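Local coordinates for protein GDP-mannose-dependent alpha-(1-6)-phosphatidylinositol monomannoside mannosyltransferase (Corynebacterium glutamicum, PDB 3OKP) that is a mannosyltransferase of the GT-B clan, built from two domains that each hold a parallel beta sheet, at residues G93-L98 / V113-H118; V141-Y146 / T164-P169. All coordinates share one frame; numbering follows the deposited sequence.

Contact 1 (G93-L98 / V113-H118); sequences GAAAPL and VIASTH
The carbonyl oxygen of Gly-93 takes a hydrogen bond from the ring of His-118, with NE2 2.8 Å from O. The bond is nearly straight, at 170°. It lies in the carbonyl plane and close to the plane of the imidazole, so donor and acceptor meet in plane on both sides. His-118 CG is anti to its own carbonyl carbon (chi1 -53°), which turns the ring back along the chain to the loop 93-98. Ser-116 CB touches the same oxygen at 3.4 Å. The hydroxyl of Ser-116 serves other partners, Trp-91 NE1 and Thr-145 OG1.

A second bond runs the other way. Ala-95 N donates to Ser-116 O at 2.9 Å. It is more bent, at 132°, and the N sits above the carbonyl plane. Ala-94 CA also approaches Ser-116 O, at 3.3 Å, in a CA-H...O contact. Just beyond, Ala-95 CB meets Ala-115 CB at 3.9 Å and Thr-117 CG2 at 4.1 Å, a small apolar patch.

The loop that follows strand 89-92 is thus laid against the end of strand 112-116. Tyr-24 packs edge-to-face with the His-118 ring. The straight, in-plane bond would restrain rotation of the imidazole and hold its edge to the loop.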
loop_
_atom_site.group_PDB
_atom_site.type_symbol
_atom_site.label_atom_id
_atom_site.label_comp_id
_atom_site.label_asym_id
_atom_site.label_seq_id
_atom_site.Cartn_x
_atom_site.Cartn_y
_atom_site.Cartn_z
ATOM N N GLY A 93 6.808 13.888 3.328
ATOM C CA GLY A 93 6.028 12.650 3.262
ATOM C C GLY A 93 5.554 12.304 1.864
ATOM O O GLY A 93 5.393 11.128 1.526
ATOM N N ALA A 94 5.320 13.340 1.064
ATOM C CA ALA A 94 5.023 13.193 -0.352
ATOM C C ALA A 94 5.880 14.206 -1.097
ATOM O O ALA A 94 5.903 15.386 -0.745
ATOM C CB ALA A 94 3.540 13.418 -0.621
ATOM N N ALA A 95 6.597 13.734 -2.114
ATOM C CA ALA A 95 7.586 14.550 -2.818
ATOM C C ALA A 95 6.977 15.732 -3.573
ATOM O O ALA A 95 7.362 16.880 -3.347
ATOM C CB ALA A 95 8.424 13.680 -3.756
ATOM N N ALA A 96 6.027 15.451 -4.460
ATOM C CA ALA A 96 5.428 16.491 -5.297
ATOM C C ALA A 96 4.108 16.998 -4.712
ATOM O O ALA A 96 3.208 16.198 -4.453
ATOM C CB ALA A 96 5.223 15.972 -6.715
ATOM N N PRO A 97 3.974 18.327 -4.521
ATOM C CA PRO A 97 4.944 19.387 -4.794
ATOM C C PRO A 97 5.739 19.943 -3.594
ATOM O O PRO A 97 6.597 20.805 -3.798
ATOM C CB PRO A 97 4.050 20.500 -5.346
ATOM C CG PRO A 97 2.752 20.343 -4.559
ATOM C CD PRO A 97 2.694 18.898 -4.061
ATOM N N LEU A 98 5.469 19.476 -2.374
ATOM C CA LEU A 98 6.048 20.107 -1.171
ATOM C C LEU A 98 7.577 20.070 -1.059
ATOM O O LEU A 98 8.173 20.977 -0.471
ATOM C CB LEU A 98 5.414 19.572 0.122
ATOM C CG LEU A 98 4.050 20.121 0.557
ATOM C CD1 LEU A 98 3.623 19.451 1.855
ATOM C CD2 LEU A 98 4.052 21.645 0.710
ATOM N N VAL A 113 17.888 15.942 3.577
ATOM C CA VAL A 113 16.521 16.081 3.088
ATOM C C VAL A 113 16.068 14.775 2.439
ATOM O O VAL A 113 16.740 14.240 1.555
ATOM C CB VAL A 113 16.366 17.260 2.089
ATOM C CG1 VAL A 113 14.943 17.312 1.531
ATOM C CG2 VAL A 113 16.718 18.583 2.758
ATOM N N ILE A 114 14.932 14.268 2.908
ATOM C CA ILE A 114 14.329 13.053 2.378
ATOM C C ILE A 114 12.963 13.402 1.795
ATOM O O ILE A 114 12.237 14.218 2.360
ATOM C CB ILE A 114 14.158 11.956 3.476
ATOM C CG1 ILE A 114 15.462 11.723 4.251
ATOM C CG2 ILE A 114 13.672 10.640 2.879
ATOM C CD1 ILE A 114 15.544 12.467 5.566
ATOM N N ALA A 115 12.630 12.796 0.657
ATOM C CA ALA A 115 11.286 12.898 0.090
ATOM C C ALA A 115 10.788 11.523 -0.355
ATOM O O ALA A 115 11.523 10.765 -0.996
ATOM C CB ALA A 115 11.259 13.891 -1.071
ATOM N N SER A 116 9.544 11.207 -0.002
ATOM C CA SER A 116 8.938 9.922 -0.356
ATOM C C SER A 116 8.005 10.043 -1.555
ATOM O O SER A 116 7.120 10.897 -1.581
ATOM C CB SER A 116 8.184 9.318 0.837
ATOM O OG SER A 116 9.076 8.898 1.859
ATOM N N THR A 117 8.219 9.189 -2.551
ATOM C CA THR A 117 7.309 9.093 -3.685
ATOM C C THR A 117 6.310 7.977 -3.429
ATOM O O THR A 117 6.554 7.089 -2.603
ATOM C CB THR A 117 8.047 8.821 -5.013
ATOM O OG1 THR A 117 8.728 7.561 -4.941
ATOM C CG2 THR A 117 9.040 9.937 -5.322
ATOM N N HIS A 118 5.185 8.031 -4.135
ATOM C CA HIS A 118 4.149 7.014 -4.007
ATOM C C HIS A 118 3.683 6.572 -5.396
ATOM O O HIS A 118 4.434 5.915 -6.113
ATOM C CB HIS A 118 3.004 7.528 -3.123
ATOM C CG HIS A 118 3.463 8.047 -1.793
ATOM N ND1 HIS A 118 3.579 7.244 -0.680
ATOM C CD2 HIS A 118 3.871 9.281 -1.411
ATOM C CE1 HIS A 118 4.022 7.964 0.336
ATOM N NE2 HIS A 118 4.209 9.202 -0.082
#

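Contact 2 (V141-Y146 / T164-P169); sequences VDVLTY and TFEHLP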
loop_
_atom_site.group_PDB
_atom_site.type_symbol
_atom_site.label_atom_id
_atom_site.label_comp_id
_atom_site.label_asym_id
_atom_site.label_seq_id
_atom_site.Cartn_x
_atom_site.Cartn_y
_atom_site.Cartn_z
ATOM N N VAL A 141 17.083 17.177 -3.025
ATOM C CA VAL A 141 16.788 16.082 -2.101
ATOM C C VAL A 141 17.958 15.094 -2.041
ATOM O O VAL A 141 18.510 14.706 -3.072
ATOM C CB VAL A 141 15.469 15.361 -2.493
ATOM C CG1 VAL A 141 15.344 14.019 -1.806
ATOM C CG2 VAL A 141 14.263 16.233 -2.160
ATOM N N ASP A 142 18.330 14.697 -0.827
ATOM C CA ASP A 142 19.447 13.778 -0.621
ATOM C C ASP A 142 19.024 12.321 -0.770
ATOM O O ASP A 142 19.770 11.503 -1.313
ATOM C CB ASP A 142 20.082 14.015 0.753
ATOM C CG ASP A 142 20.529 15.452 0.945
ATOM O OD1 ASP A 142 21.357 15.931 0.142
ATOM O OD2 ASP A 142 20.049 16.105 1.894
ATOM N N VAL A 143 17.828 12.004 -0.278
ATOM C CA VAL A 143 17.294 10.647 -0.342
ATOM C C VAL A 143 15.876 10.667 -0.904
ATOM O O VAL A 143 14.981 11.286 -0.329
ATOM C CB VAL A 143 17.286 9.953 1.049
ATOM C CG1 VAL A 143 16.742 8.529 0.936
ATOM C CG2 VAL A 143 18.684 9.937 1.667
ATOM N N LEU A 144 15.681 9.997 -2.035
ATOM C CA LEU A 144 14.345 9.831 -2.588
ATOM C C LEU A 144 13.887 8.391 -2.400
ATOM O O LEU A 144 14.528 7.457 -2.892
ATOM C CB LEU A 144 14.302 10.221 -4.068
ATOM C CG LEU A 144 12.885 10.357 -4.636
ATOM C CD1 LEU A 144 12.337 11.768 -4.416
ATOM C CD2 LEU A 144 12.857 9.993 -6.105
ATOM N N THR A 145 12.785 8.212 -1.678
ATOM C CA THR A 145 12.250 6.868 -1.459
ATOM C C THR A 145 11.170 6.510 -2.483
ATOM O O THR A 145 10.475 7.387 -2.999
ATOM C CB THR A 145 11.755 6.630 -0.005
ATOM O OG1 THR A 145 10.428 7.143 0.163
ATOM C CG2 THR A 145 12.704 7.265 1.021
ATOM N N TYR A 146 11.060 5.215 -2.776
ATOM C CA TYR A 146 10.116 4.702 -3.764
ATOM C C TYR A 146 9.470 3.418 -3.243
ATOM O O TYR A 146 10.059 2.712 -2.425
ATOM C CB TYR A 146 10.826 4.456 -5.106
ATOM C CG TYR A 146 11.955 3.442 -5.043
ATOM C CD1 TYR A 146 11.712 2.085 -5.255
ATOM C CD2 TYR A 146 13.267 3.840 -4.779
ATOM C CE1 TYR A 146 12.742 1.147 -5.200
ATOM C CE2 TYR A 146 14.308 2.907 -4.722
ATOM C CZ TYR A 146 14.034 1.564 -4.934
ATOM O OH TYR A 146 15.048 0.633 -4.884
ATOM N N THR A 164 20.147 9.782 -3.640
ATOM C CA THR A 164 20.225 8.332 -3.491
ATOM C C THR A 164 18.800 7.786 -3.434
ATOM O O THR A 164 17.933 8.366 -2.777
ATOM C CB THR A 164 20.987 7.912 -2.215
ATOM O OG1 THR A 164 20.334 8.457 -1.061
ATOM C CG2 THR A 164 22.429 8.400 -2.258
ATOM N N PHE A 165 18.562 6.678 -4.127
ATOM C CA PHE A 165 17.223 6.095 -4.202
ATOM C C PHE A 165 17.084 4.899 -3.262
ATOM O O PHE A 165 17.879 3.958 -3.324
ATOM C CB PHE A 165 16.881 5.712 -5.644
ATOM C CG PHE A 165 16.839 6.883 -6.590
ATOM C CD1 PHE A 165 15.653 7.575 -6.808
ATOM C CD2 PHE A 165 17.988 7.294 -7.263
ATOM C CE1 PHE A 165 15.612 8.657 -7.687
ATOM C CE2 PHE A 165 17.956 8.375 -8.139
ATOM C CZ PHE A 165 16.765 9.059 -8.350
ATOM N N GLU A 166 16.077 4.954 -2.392
ATOM C CA GLU A 166 15.876 3.938 -1.360
ATOM C C GLU A 166 14.474 3.334 -1.411
ATOM O O GLU A 166 13.481 4.057 -1.493
ATOM C CB GLU A 166 16.135 4.527 0.032
ATOM C CG GLU A 166 17.566 4.996 0.281
ATOM C CD GLU A 166 18.530 3.861 0.602
ATOM O OE1 GLU A 166 18.074 2.720 0.846
ATOM O OE2 GLU A 166 19.752 4.114 0.612
ATOM N N HIS A 167 14.403 2.007 -1.361
ATOM C CA HIS A 167 13.129 1.289 -1.384
ATOM C C HIS A 167 12.425 1.389 -0.029
ATOM O O HIS A 167 12.871 0.800 0.961
ATOM C CB HIS A 167 13.354 -0.178 -1.789
ATOM C CG HIS A 167 12.091 -0.946 -2.047
ATOM N ND1 HIS A 167 11.888 -2.224 -1.570
ATOM C CD2 HIS A 167 10.970 -0.621 -2.735
ATOM C CE1 HIS A 167 10.699 -2.652 -1.954
ATOM N NE2 HIS A 167 10.119 -1.697 -2.658
ATOM N N LEU A 168 11.336 2.154 0.017
ATOM C CA LEU A 168 10.564 2.308 1.250
ATOM C C LEU A 168 9.052 2.184 1.015
ATOM O O LEU A 168 8.320 3.180 1.089
ATOM C CB LEU A 168 10.917 3.621 1.967
ATOM C CG LEU A 168 10.582 3.720 3.464
ATOM C CD1 LEU A 168 11.462 2.801 4.298
ATOM C CD2 LEU A 168 10.688 5.158 3.957
ATOM N N PRO A 169 8.584 0.959 0.714
ATOM C CA PRO A 169 7.153 0.708 0.598
ATOM C C PRO A 169 6.504 0.596 1.971
ATOM O O PRO A 169 7.202 0.479 2.977
ATOM C CB PRO A 169 7.103 -0.651 -0.102
ATOM C CG PRO A 169 8.341 -1.336 0.355
ATOM C CD PRO A 169 9.375 -0.258 0.442
HETATM O O HOH W 1 8.389 5.928 -0.904
#
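Strands 143-146 and 164-167 are the two strands of a right-handed beta-alpha-beta crossover, joined through helix 149-159. They run parallel, with 32° between their directions. Asp-142 O accepts twice from Thr-164, from N at 2.9 Å and from OG1 at 3.1 Å, and the two donors come from opposite faces of its carbonyl plane. Thr-164 OG1 stands between its backbone N and carbonyl carbon (chi1 59°), which brings the hydroxyl back to Asp-142. Further bonds follow in parallel register: Leu-144 N to Thr-164 O, Glu-166 N to Leu-144 O, Tyr-146 N to Glu-166 O. The last, Leu-168 N to Tyr-146 O, is 2.8 Å long.

Leu-144, Phe-165, Tyr-146 and His-167 point to the face that helix 149-159 covers. Leu-144 and Phe-165 lie side by side, and CD2 of the leucine comes to 3.4 Å from CE1 of the ring. The two strands lie at one edge of the seven-stranded parallel sheet of the N-terminal domain, where 164-167 is the last strand. CG of Tyr-146 sits between its backbone N and carbonyl carbon, which lays the phenol over His-167 of the neighbouring strand. His-167 CA sits over one face of it, 3.8 Å from the ring centroid, in a CH-pi contact. The imidazole of His-167 lies beyond, and its plane is turned 33° from the phenol. Tyr-146 OH bonds to Gln-149, and His-167 NE2 to Ile-147 O.

On the other face, Val-143 CG1 meets Glu-166 CG at 3.7 Å. Thr-145 CB touches Leu-168 CB at 3.7 Å. Thr-145 OG1 bonds to Ser-116 OG and to a water 2.6 Å away, which donates weakly to Leu-168 O. Leu-168 also packs on helix 365-377, near the C-terminus.

In the fold
Contact 1 closes before contact 2 opens, so the two come in series along the chain. Their centres are about 9 Å apart, on the same side of the chain's centre. Both reach the N-terminal sheet, where strands 112-116 and 143-146 are neighbours and 164-167 forms one edge. Two probable hydrogen bonds join them directly: Thr-117 OG1 to Thr-145 O, 2.6 Å, and Val-113 N to Asp-142 OD2, 2.7 Å. Just past the C-terminal ends of strands 112-116 and 164-167, the side chains of His-118 and Pro-169 lie about 9 and about 10 Å from the bound guanosine-5'-diphosphate-alpha-D-mannose, near it but not in contact. This is consistent with the GT-B arrangement, in which the cleft lies between two such domains.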